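Local coordinates for protein cytochrome P450 (Novosphingobium aromaticivorans, PDB 3OFT) that is a cytochrome P450, a mostly helical haem protein that holds iron protoporphyrin IX within its fold, at residues 146-158 / 193-206. Residues are numbered along the deposited sequence; the frame is centred on the assembly and turned at random.
Sequences LNIFLTLIDVPLE and FIEKRMAQPGDDLF
Ile153 reaches two phenylalanine rings with two different methyl groups. Its CG2 sits over the centre of the Phe206 ring, 3.6 Å from the centroid and 8° off the normal, a CH-pi contact. Its CD1 makes a second one with Phe193, lying over the face but offset toward the rim, 3.4 Å from Phe193 CD2. A chi1 of 67° puts CG1 between the backbone N and the carbonyl carbon, and the extended chi2 carries CD1 on to Phe193, while CG2, anti to the carbonyl carbon, meets Phe206. Phe149 comes in beside them, its CZ 3.6 Å from CZ of Phe206, the two rings meeting obliquely. Val155 CG1 comes obliquely to Phe193 at CE1. Helix 144-152 ends here in a Schellman motif, Asp154 having positive phi, and in this P450 fold its last turn meets both the end of helix 179-199 and the start of helix 205-210. The carbonyls of Leu152 and Ile153 accept across the contact from 193-206: Leu205 N donates to Leu152 O at 3.0 Å, with a nearly straight 169° at the hydrogen, whereas Arg197 NH1 to Ile153 O is bent and weak despite its 2.7 Å. The guanidinium is positioned from within its own helix, since NE (2.8 Å) and NH2 both donate side-on to Phe193 O, in the guanidinium plane. Asp204, at the N-cap of helix 205-210, packs its CB against Asp154 CB and bonds through OD2 to Ser207 OG. Farther out, helix 221-252 touches Phe149 and Phe206, Tyr189 meets Phe193 edge-to-face, and the Leu152 side chain comes within about 4 Å of the haem.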
loop_
_atom_site.group_PDB
_atom_site.type_symbol
_atom_site.label_atom_id
_atom_site.label_comp_id
_atom_site.label_asym_id
_atom_site.label_seq_id
_atom_site.Cartn_x
_atom_site.Cartn_y
_atom_site.Cartn_z
ATOM N N LEU A 146 11.223 -6.030 -1.388
ATOM C CA LEU A 146 12.230 -6.450 -0.408
ATOM C C LEU A 146 13.630 -6.078 -0.861
ATOM O O LEU A 146 14.392 -5.582 -0.041
ATOM C CB LEU A 146 12.148 -7.942 -0.074
ATOM C CG LEU A 146 13.151 -8.356 1.032
ATOM C CD1 LEU A 146 12.824 -7.699 2.407
ATOM C CD2 LEU A 146 13.218 -9.889 1.182
ATOM N N ASN A 147 13.981 -6.313 -2.135
ATOM C CA ASN A 147 15.262 -5.821 -2.662
ATOM C C ASN A 147 15.450 -4.334 -2.474
ATOM O O ASN A 147 16.544 -3.858 -2.119
ATOM C CB ASN A 147 15.485 -6.177 -4.149
ATOM C CG ASN A 147 15.665 -7.666 -4.375
ATOM O OD1 ASN A 147 15.671 -8.446 -3.419
ATOM N ND2 ASN A 147 15.776 -8.075 -5.656
ATOM N N ILE A 148 14.398 -3.565 -2.731
ATOM C CA ILE A 148 14.493 -2.127 -2.500
ATOM C C ILE A 148 14.725 -1.821 -1.012
ATOM O O ILE A 148 15.564 -0.986 -0.662
ATOM C CB ILE A 148 13.268 -1.390 -3.085
ATOM C CG1 ILE A 148 13.307 -1.444 -4.622
ATOM C CG2 ILE A 148 13.155 0.010 -2.532
ATOM C CD1 ILE A 148 12.032 -0.947 -5.249
ATOM N N PHE A 149 14.019 -2.528 -0.139
ATOM C CA PHE A 149 14.170 -2.281 1.305
ATOM C C PHE A 149 15.619 -2.393 1.729
ATOM O O PHE A 149 16.133 -1.558 2.489
ATOM C CB PHE A 149 13.403 -3.323 2.092
ATOM C CG PHE A 149 13.582 -3.197 3.574
ATOM C CD1 PHE A 149 12.924 -2.186 4.281
ATOM C CD2 PHE A 149 14.449 -4.057 4.254
ATOM C CE1 PHE A 149 13.099 -2.081 5.673
ATOM C CE2 PHE A 149 14.617 -3.957 5.641
ATOM C CZ PHE A 149 13.929 -2.966 6.343
ATOM N N LEU A 150 16.260 -3.470 1.279
ATOM C CA LEU A 150 17.666 -3.728 1.629
ATOM C C LEU A 150 18.586 -2.606 1.143
ATOM O O LEU A 150 19.600 -2.251 1.804
ATOM C CB LEU A 150 18.103 -5.051 0.987
ATOM C CG LEU A 150 17.990 -6.367 1.758
ATOM C CD1 LEU A 150 17.369 -6.260 3.139
ATOM C CD2 LEU A 150 17.439 -7.513 0.936
ATOM N N THR A 151 18.255 -2.053 -0.027
ATOM C CA THR A 151 18.915 -0.831 -0.524
ATOM C C THR A 151 18.647 0.395 0.346
ATOM O O THR A 151 19.602 1.123 0.691
ATOM C CB THR A 151 18.566 -0.564 -2.020
ATOM O OG1 THR A 151 18.925 -1.729 -2.766
ATOM C CG2 THR A 151 19.351 0.611 -2.584
ATOM N N LEU A 152 17.396 0.617 0.743
ATOM C CA LEU A 152 17.051 1.787 1.581
ATOM C C LEU A 152 17.799 1.823 2.926
ATOM O O LEU A 152 18.195 2.895 3.380
ATOM C CB LEU A 152 15.550 1.876 1.901
ATOM C CG LEU A 152 14.452 1.886 0.828
ATOM C CD1 LEU A 152 13.016 1.827 1.430
ATOM C CD2 LEU A 152 14.595 3.038 -0.145
ATOM N N ILE A 153 17.987 0.674 3.554
ATOM C CA ILE A 153 18.731 0.625 4.817
ATOM C C ILE A 153 20.245 0.394 4.639
ATOM O O ILE A 153 21.009 0.367 5.617
ATOM C CB ILE A 153 18.090 -0.337 5.821
ATOM C CG1 ILE A 153 18.185 -1.797 5.371
ATOM C CG2 ILE A 153 16.643 0.077 6.053
ATOM C CD1 ILE A 153 18.047 -2.720 6.537
ATOM N N ASP A 154 20.652 0.262 3.374
ATOM C CA ASP A 154 22.035 0.067 2.969
ATOM C C ASP A 154 22.732 -1.137 3.648
ATOM O O ASP A 154 23.778 -0.981 4.285
ATOM C CB ASP A 154 22.817 1.370 3.158
ATOM C CG ASP A 154 24.134 1.384 2.374
ATOM O OD1 ASP A 154 25.004 2.219 2.696
ATOM O OD2 ASP A 154 24.302 0.539 1.458
ATOM N N VAL A 155 22.170 -2.338 3.495
ATOM C CA VAL A 155 22.827 -3.574 4.011
ATOM C C VAL A 155 24.069 -3.891 3.172
ATOM O O VAL A 155 24.083 -3.580 1.993
ATOM C CB VAL A 155 21.907 -4.821 3.978
ATOM C CG1 VAL A 155 20.550 -4.513 4.626
ATOM C CG2 VAL A 155 21.729 -5.316 2.542
ATOM N N PRO A 156 25.120 -4.495 3.781
ATOM C CA PRO A 156 26.328 -4.746 2.963
ATOM C C PRO A 156 26.021 -5.680 1.785
ATOM O O PRO A 156 25.231 -6.622 1.915
ATOM C CB PRO A 156 27.323 -5.371 3.951
ATOM C CG PRO A 156 26.844 -4.878 5.326
ATOM C CD PRO A 156 25.327 -4.822 5.203
ATOM N N LEU A 157 26.626 -5.390 0.631
ATOM C CA LEU A 157 26.277 -6.080 -0.609
ATOM C C LEU A 157 26.384 -7.607 -0.462
ATOM O O LEU A 157 25.511 -8.352 -0.948
ATOM C CB LEU A 157 27.113 -5.526 -1.781
ATOM C CG LEU A 157 26.812 -5.894 -3.246
ATOM C CD1 LEU A 157 25.310 -6.119 -3.553
ATOM C CD2 LEU A 157 27.412 -4.846 -4.208
ATOM N N GLU A 158 27.413 -8.065 0.256
ATOM C CA GLU A 158 27.629 -9.497 0.480
ATOM C C GLU A 158 26.548 -10.225 1.326
ATOM O O GLU A 158 26.410 -11.453 1.220
ATOM C CB GLU A 158 29.047 -9.760 1.022
ATOM C CG GLU A 158 29.418 -9.053 2.343
ATOM C CD GLU A 158 29.977 -7.620 2.183
ATOM O OE1 GLU A 158 29.717 -6.938 1.157
ATOM O OE2 GLU A 158 30.665 -7.158 3.129
ATOM N N PHE A 193 19.891 -4.825 12.056
ATOM C CA PHE A 193 20.029 -3.535 11.374
ATOM C C PHE A 193 19.883 -2.337 12.311
ATOM O O PHE A 193 20.647 -1.370 12.211
ATOM C CB PHE A 193 18.973 -3.346 10.252
ATOM C CG PHE A 193 18.759 -4.554 9.370
ATOM C CD1 PHE A 193 19.837 -5.310 8.883
ATOM C CD2 PHE A 193 17.453 -4.920 8.995
ATOM C CE1 PHE A 193 19.606 -6.424 8.052
ATOM C CE2 PHE A 193 17.218 -6.009 8.121
ATOM C CZ PHE A 193 18.303 -6.775 7.672
ATOM N N ILE A 194 18.834 -2.373 13.140
ATOM C CA ILE A 194 18.513 -1.313 14.108
ATOM C C ILE A 194 19.656 -1.166 15.105
ATOM O O ILE A 194 20.106 -0.053 15.376
ATOM C CB ILE A 194 17.177 -1.644 14.877
ATOM C CG1 ILE A 194 16.018 -1.769 13.881
ATOM C CG2 ILE A 194 16.877 -0.590 15.973
ATOM C CD1 ILE A 194 14.688 -2.353 14.454
ATOM N N GLU A 195 20.116 -2.296 15.640
ATOM C CA GLU A 195 21.172 -2.290 16.643
ATOM C C GLU A 195 22.382 -1.557 16.082
ATOM O O GLU A 195 22.927 -0.669 16.733
ATOM C CB GLU A 195 21.530 -3.723 17.029
ATOM C CG GLU A 195 22.662 -3.852 18.022
ATOM C CD GLU A 195 23.625 -4.930 17.579
ATOM O OE1 GLU A 195 24.451 -4.654 16.659
ATOM O OE2 GLU A 195 23.545 -6.053 18.131
ATOM N N LYS A 196 22.751 -1.899 14.843
ATOM C CA LYS A 196 23.917 -1.312 14.180
ATOM C C LYS A 196 23.740 0.174 13.926
ATOM O O LYS A 196 24.661 0.950 14.181
ATOM C CB LYS A 196 24.246 -2.062 12.879
ATOM C CG LYS A 196 25.542 -1.618 12.179
ATOM C CD LYS A 196 25.808 -2.405 10.898
ATOM C CE LYS A 196 26.026 -3.901 11.180
ATOM N NZ LYS A 196 26.294 -4.673 9.911
ATOM N N ARG A 197 22.574 0.567 13.422
ATOM C CA ARG A 197 22.330 1.945 13.026
ATOM C C ARG A 197 22.055 2.905 14.187
ATOM O O ARG A 197 22.313 4.114 14.065
ATOM C CB ARG A 197 21.263 2.021 11.918
ATOM C CG ARG A 197 21.867 1.863 10.503
ATOM C CD ARG A 197 20.959 1.153 9.452
ATOM N NE ARG A 197 21.220 -0.251 9.674
ATOM C CZ ARG A 197 21.851 -1.118 8.893
ATOM N NH1 ARG A 197 22.255 -0.863 7.664
ATOM N NH2 ARG A 197 22.041 -2.311 9.393
ATOM N N MET A 198 21.573 2.384 15.312
ATOM C CA MET A 198 21.420 3.212 16.506
ATOM C C MET A 198 22.785 3.448 17.198
ATOM O O MET A 198 23.039 4.536 17.727
ATOM C CB MET A 198 20.411 2.620 17.506
ATOM C CG MET A 198 18.954 2.614 17.037
ATOM S SD MET A 198 17.797 2.083 18.331
ATOM C CE MET A 198 18.863 1.092 19.404
ATOM N N ALA A 199 23.654 2.446 17.149
ATOM C CA ALA A 199 25.027 2.518 17.715
ATOM C C ALA A 199 25.974 3.367 16.873
ATOM O O ALA A 199 26.711 4.212 17.400
ATOM C CB ALA A 199 25.603 1.115 17.867
ATOM N N GLN A 200 25.935 3.137 15.555
ATOM C CA GLN A 200 26.825 3.778 14.587
ATOM C C GLN A 200 26.027 4.283 13.377
ATOM O O GLN A 200 25.977 3.590 12.353
ATOM C CB GLN A 200 27.867 2.762 14.101
ATOM C CG GLN A 200 28.936 2.327 15.135
ATOM C CD GLN A 200 30.072 3.357 15.326
ATOM O OE1 GLN A 200 29.949 4.529 14.961
ATOM N NE2 GLN A 200 31.181 2.905 15.898
ATOM N N PRO A 201 25.390 5.467 13.491
ATOM C CA PRO A 201 24.556 5.957 12.389
ATOM C C PRO A 201 25.320 6.130 11.077
ATOM O O PRO A 201 26.423 6.683 11.071
ATOM C CB PRO A 201 24.050 7.334 12.878
ATOM C CG PRO A 201 24.594 7.533 14.255
ATOM C CD PRO A 201 25.152 6.221 14.736
ATOM N N GLY A 202 24.745 5.619 9.993
ATOM C CA GLY A 202 25.195 5.943 8.639
ATOM C C GLY A 202 24.244 6.987 8.071
ATOM O O GLY A 202 23.697 7.803 8.808
ATOM N N ASP A 203 24.035 6.961 6.762
ATOM C CA ASP A 203 23.198 7.954 6.097
ATOM C C ASP A 203 21.981 7.300 5.413
ATOM O O ASP A 203 21.294 7.938 4.604
ATOM C CB ASP A 203 24.021 8.651 5.033
ATOM C CG ASP A 203 24.472 7.696 3.976
ATOM O OD1 ASP A 203 24.514 6.487 4.285
ATOM O OD2 ASP A 203 24.765 8.128 2.844
ATOM N N ASP A 204 21.751 6.029 5.711
ATOM C CA ASP A 204 20.602 5.292 5.190
ATOM C C ASP A 204 19.289 5.694 5.870
ATOM O O ASP A 204 19.284 6.455 6.834
ATOM C CB ASP A 204 20.826 3.799 5.423
ATOM C CG ASP A 204 20.868 3.467 6.899
ATOM O OD1 ASP A 204 19.809 3.095 7.465
ATOM O OD2 ASP A 204 21.931 3.659 7.523
ATOM N N LEU A 205 18.174 5.120 5.386
ATOM C CA LEU A 205 16.851 5.441 5.936
ATOM C C LEU A 205 16.712 5.248 7.433
ATOM O O LEU A 205 16.227 6.155 8.114
ATOM C CB LEU A 205 15.749 4.649 5.229
ATOM C CG LEU A 205 14.289 4.881 5.615
ATOM C CD1 LEU A 205 13.890 6.380 5.550
ATOM C CD2 LEU A 205 13.325 3.981 4.761
ATOM N N PHE A 206 17.073 4.077 7.960
ATOM C CA PHE A 206 16.877 3.841 9.397
ATOM C C PHE A 206 17.731 4.815 10.206
ATOM O O PHE A 206 17.254 5.419 11.175
ATOM C CB PHE A 206 17.227 2.403 9.802
ATOM C CG PHE A 206 16.127 1.377 9.553
ATOM C CD1 PHE A 206 14.931 1.709 8.914
ATOM C CD2 PHE A 206 16.319 0.048 9.984
ATOM C CE1 PHE A 206 13.917 0.718 8.693
ATOM C CE2 PHE A 206 15.330 -0.959 9.751
ATOM C CZ PHE A 206 14.150 -0.625 9.119
#